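PDB 4U3W: 2-aminomuconate 6-semialdehyde dehydrogenase from Burkholderia cenocepacia, which probably catalyses the NAD-dependent oxidation of 2-aminomuconate 6-semialdehyde to 2-aminomuconate. Local coordinates for residues A[440-445]-A[460-465]. Residues are numbered along the deposited sequence; the frame is centred on the assembly and turned at random. Where two conformers were deposited one is given.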
loop_
_atom_site.group_PDB
_atom_site.type_symbol
_atom_site.label_atom_id
_atom_site.label_comp_id
_atom_site.label_asym_id
_atom_site.label_seq_id
_atom_site.Cartn_x
_atom_site.Cartn_y
_atom_site.Cartn_z
ATOM N N ILE A 440 15.343 4.160 24.381
ATOM C CA ILE A 440 16.757 4.491 24.231
ATOM C C ILE A 440 16.864 5.998 24.269
ATOM O O ILE A 440 16.110 6.661 23.533
ATOM C CB ILE A 440 17.306 4.025 22.827
ATOM C CG1 ILE A 440 16.964 2.548 22.570
ATOM C CG2 ILE A 440 18.794 4.339 22.635
ATOM C CD1 ILE A 440 17.670 1.640 23.440
ATOM N N TRP A 441 17.825 6.520 25.053
ATOM C CA TRP A 441 18.066 7.941 25.186
ATOM C C TRP A 441 19.461 8.246 24.649
ATOM O O TRP A 441 20.464 7.769 25.203
ATOM C CB TRP A 441 17.923 8.411 26.657
ATOM C CG TRP A 441 16.536 8.234 27.104
ATOM C CD1 TRP A 441 15.979 7.085 27.596
ATOM C CD2 TRP A 441 15.484 9.213 27.064
ATOM N NE1 TRP A 441 14.638 7.290 27.867
ATOM C CE2 TRP A 441 14.305 8.580 27.524
ATOM C CE3 TRP A 441 15.425 10.555 26.672
ATOM C CZ2 TRP A 441 13.063 9.251 27.609
ATOM C CZ3 TRP A 441 14.212 11.216 26.760
ATOM C CH2 TRP A 441 13.050 10.570 27.235
ATOM N N THR A 442 19.506 9.004 23.548
ATOM C CA THR A 442 20.769 9.424 22.927
ATOM C C THR A 442 20.517 10.647 22.043
ATOM O O THR A 442 19.425 10.786 21.489
ATOM C CB THR A 442 21.382 8.279 22.066
ATOM O OG1 THR A 442 22.596 8.714 21.441
ATOM C CG2 THR A 442 20.378 7.827 21.011
ATOM N N THR A 443 21.519 11.513 21.896
ATOM C CA THR A 443 21.399 12.594 20.920
ATOM C C THR A 443 22.080 12.248 19.582
ATOM O O THR A 443 22.091 13.081 18.657
ATOM C CB THR A 443 22.048 13.896 21.442
ATOM O OG1 THR A 443 23.389 13.595 21.786
ATOM C CG2 THR A 443 21.339 14.417 22.684
ATOM N N GLN A 444 22.666 11.051 19.461
ATOM C CA GLN A 444 23.432 10.746 18.253
ATOM C C GLN A 444 22.607 10.064 17.176
ATOM O O GLN A 444 21.879 9.056 17.421
ATOM C CB GLN A 444 24.659 9.907 18.613
ATOM C CG GLN A 444 25.639 10.682 19.463
ATOM C CD GLN A 444 26.335 11.835 18.748
ATOM O OE1 GLN A 444 27.119 11.633 17.799
ATOM N NE2 GLN A 444 26.103 13.061 19.247
ATOM N N LEU A 445 22.685 10.635 15.976
ATOM C CA LEU A 445 21.904 10.168 14.821
ATOM C C LEU A 445 22.132 8.694 14.474
ATOM O O LEU A 445 21.194 7.893 14.478
ATOM C CB LEU A 445 22.220 11.035 13.577
ATOM C CG LEU A 445 21.531 10.636 12.259
ATOM C CD1 LEU A 445 19.967 10.832 12.294
ATOM C CD2 LEU A 445 22.174 11.459 11.121
ATOM N N VAL A 460 10.179 0.196 19.844
ATOM C CA VAL A 460 11.373 0.852 20.448
ATOM C C VAL A 460 11.168 2.366 20.355
ATOM O O VAL A 460 10.944 2.848 19.226
ATOM C CB VAL A 460 12.708 0.499 19.727
ATOM C CG1 VAL A 460 13.919 1.298 20.385
ATOM C CG2 VAL A 460 12.978 -1.055 19.685
ATOM N N TRP A 461 11.169 3.070 21.507
ATOM C CA TRP A 461 11.128 4.538 21.514
ATOM C C TRP A 461 12.552 5.141 21.639
ATOM O O TRP A 461 13.371 4.598 22.355
ATOM C CB TRP A 461 10.263 5.081 22.663
ATOM C CG TRP A 461 8.802 4.872 22.455
ATOM C CD1 TRP A 461 7.960 5.557 21.577
ATOM C CD2 TRP A 461 7.983 3.915 23.127
ATOM N NE1 TRP A 461 6.679 5.068 21.680
ATOM C CE2 TRP A 461 6.663 4.056 22.611
ATOM C CE3 TRP A 461 8.240 2.947 24.092
ATOM C CZ2 TRP A 461 5.601 3.252 23.042
ATOM C CZ3 TRP A 461 7.154 2.145 24.548
ATOM C CH2 TRP A 461 5.872 2.309 24.012
ATOM N N VAL A 462 12.818 6.247 20.908
ATOM C CA VAL A 462 14.094 6.941 21.010
ATOM C C VAL A 462 13.793 8.356 21.531
ATOM O O VAL A 462 13.060 9.140 20.844
ATOM C CB VAL A 462 14.850 6.990 19.628
ATOM C CG1 VAL A 462 16.254 7.625 19.814
ATOM C CG2 VAL A 462 15.004 5.566 19.088
ATOM N N ASN A 463 14.295 8.646 22.735
ATOM C CA ASN A 463 14.004 9.892 23.414
ATOM C C ASN A 463 12.504 10.119 23.664
ATOM O O ASN A 463 12.011 11.241 23.578
ATOM C CB ASN A 463 14.639 11.098 22.624
ATOM C CG ASN A 463 16.164 10.983 22.534
ATOM O OD1 ASN A 463 16.788 10.398 23.426
ATOM N ND2 ASN A 463 16.764 11.505 21.445
ATOM N N ALA A 464 11.780 9.045 23.998
ATOM C CA ALA A 464 10.376 9.119 24.254
ATOM C C ALA A 464 9.960 7.815 25.000
ATOM O O ALA A 464 10.769 6.924 25.183
ATOM C CB ALA A 464 9.578 9.284 22.928
ATOM N N TRP A 465 8.700 7.747 25.378
ATOM C CA TRP A 465 8.130 6.551 25.988
ATOM C C TRP A 465 6.588 6.636 25.898
ATOM O O TRP A 465 5.997 7.698 26.090
ATOM C CB TRP A 465 8.613 6.395 27.445
ATOM C CG TRP A 465 7.988 5.180 28.136
ATOM C CD1 TRP A 465 8.315 3.867 27.948
ATOM C CD2 TRP A 465 6.882 5.200 29.050
ATOM N NE1 TRP A 465 7.488 3.045 28.742
ATOM C CE2 TRP A 465 6.609 3.841 29.427
ATOM C CE3 TRP A 465 6.121 6.220 29.618
ATOM C CZ2 TRP A 465 5.597 3.492 30.328
ATOM C CZ3 TRP A 465 5.102 5.868 30.521
ATOM C CH2 TRP A 465 4.847 4.493 30.856
#
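Asn463 turns its carboxamide onto the backbone of Thr442 and grips it twice. OD1 of Asn463 accepts the Thr442 N-H at 3.1 Å, somewhat bent at 145°, while ND2 of Asn463 donates to Thr442 O at 2.8 Å, with that oxygen almost in the amide plane. The two bonds fix the rotation of the amide and let a side chain carry on the pairing where the strands end. Asn463 has a left-handed backbone conformation, and its CG lies anti to its own carbonyl carbon (chi1 -61°), which brings the amide back towards the end of the adjacent strand. Alongside, the backbones pair as parallel strands at Ile440 and Val462: Ile440 N donates to Trp461 O, and Ile440 O accepts from Asn463 N at 2.8 Å. Strands 437-441 and 459-462, with helix 445-452 between them, form a beta-alpha-beta unit in the sheet of the probable catalytic domain; beyond 459-462 the sheet runs on into a strand of a neighbouring subunit. Trp441 lays one face of its indole against the backbone of Asn463 and Ala464, Asn463 CA sitting 3.7 Å from the centroid of the six-membered ring in a CH-pi contact, with Ala464 N over the same face. On the sheet face of Ile440 and Val462, Ile440 CG1 meets Val460 CG1 at 4.0 Å. Thr442 OG1 accepts from Gln444 N in an ST turn leading into helix 445-452, and also hydrogen-bonds Asp284.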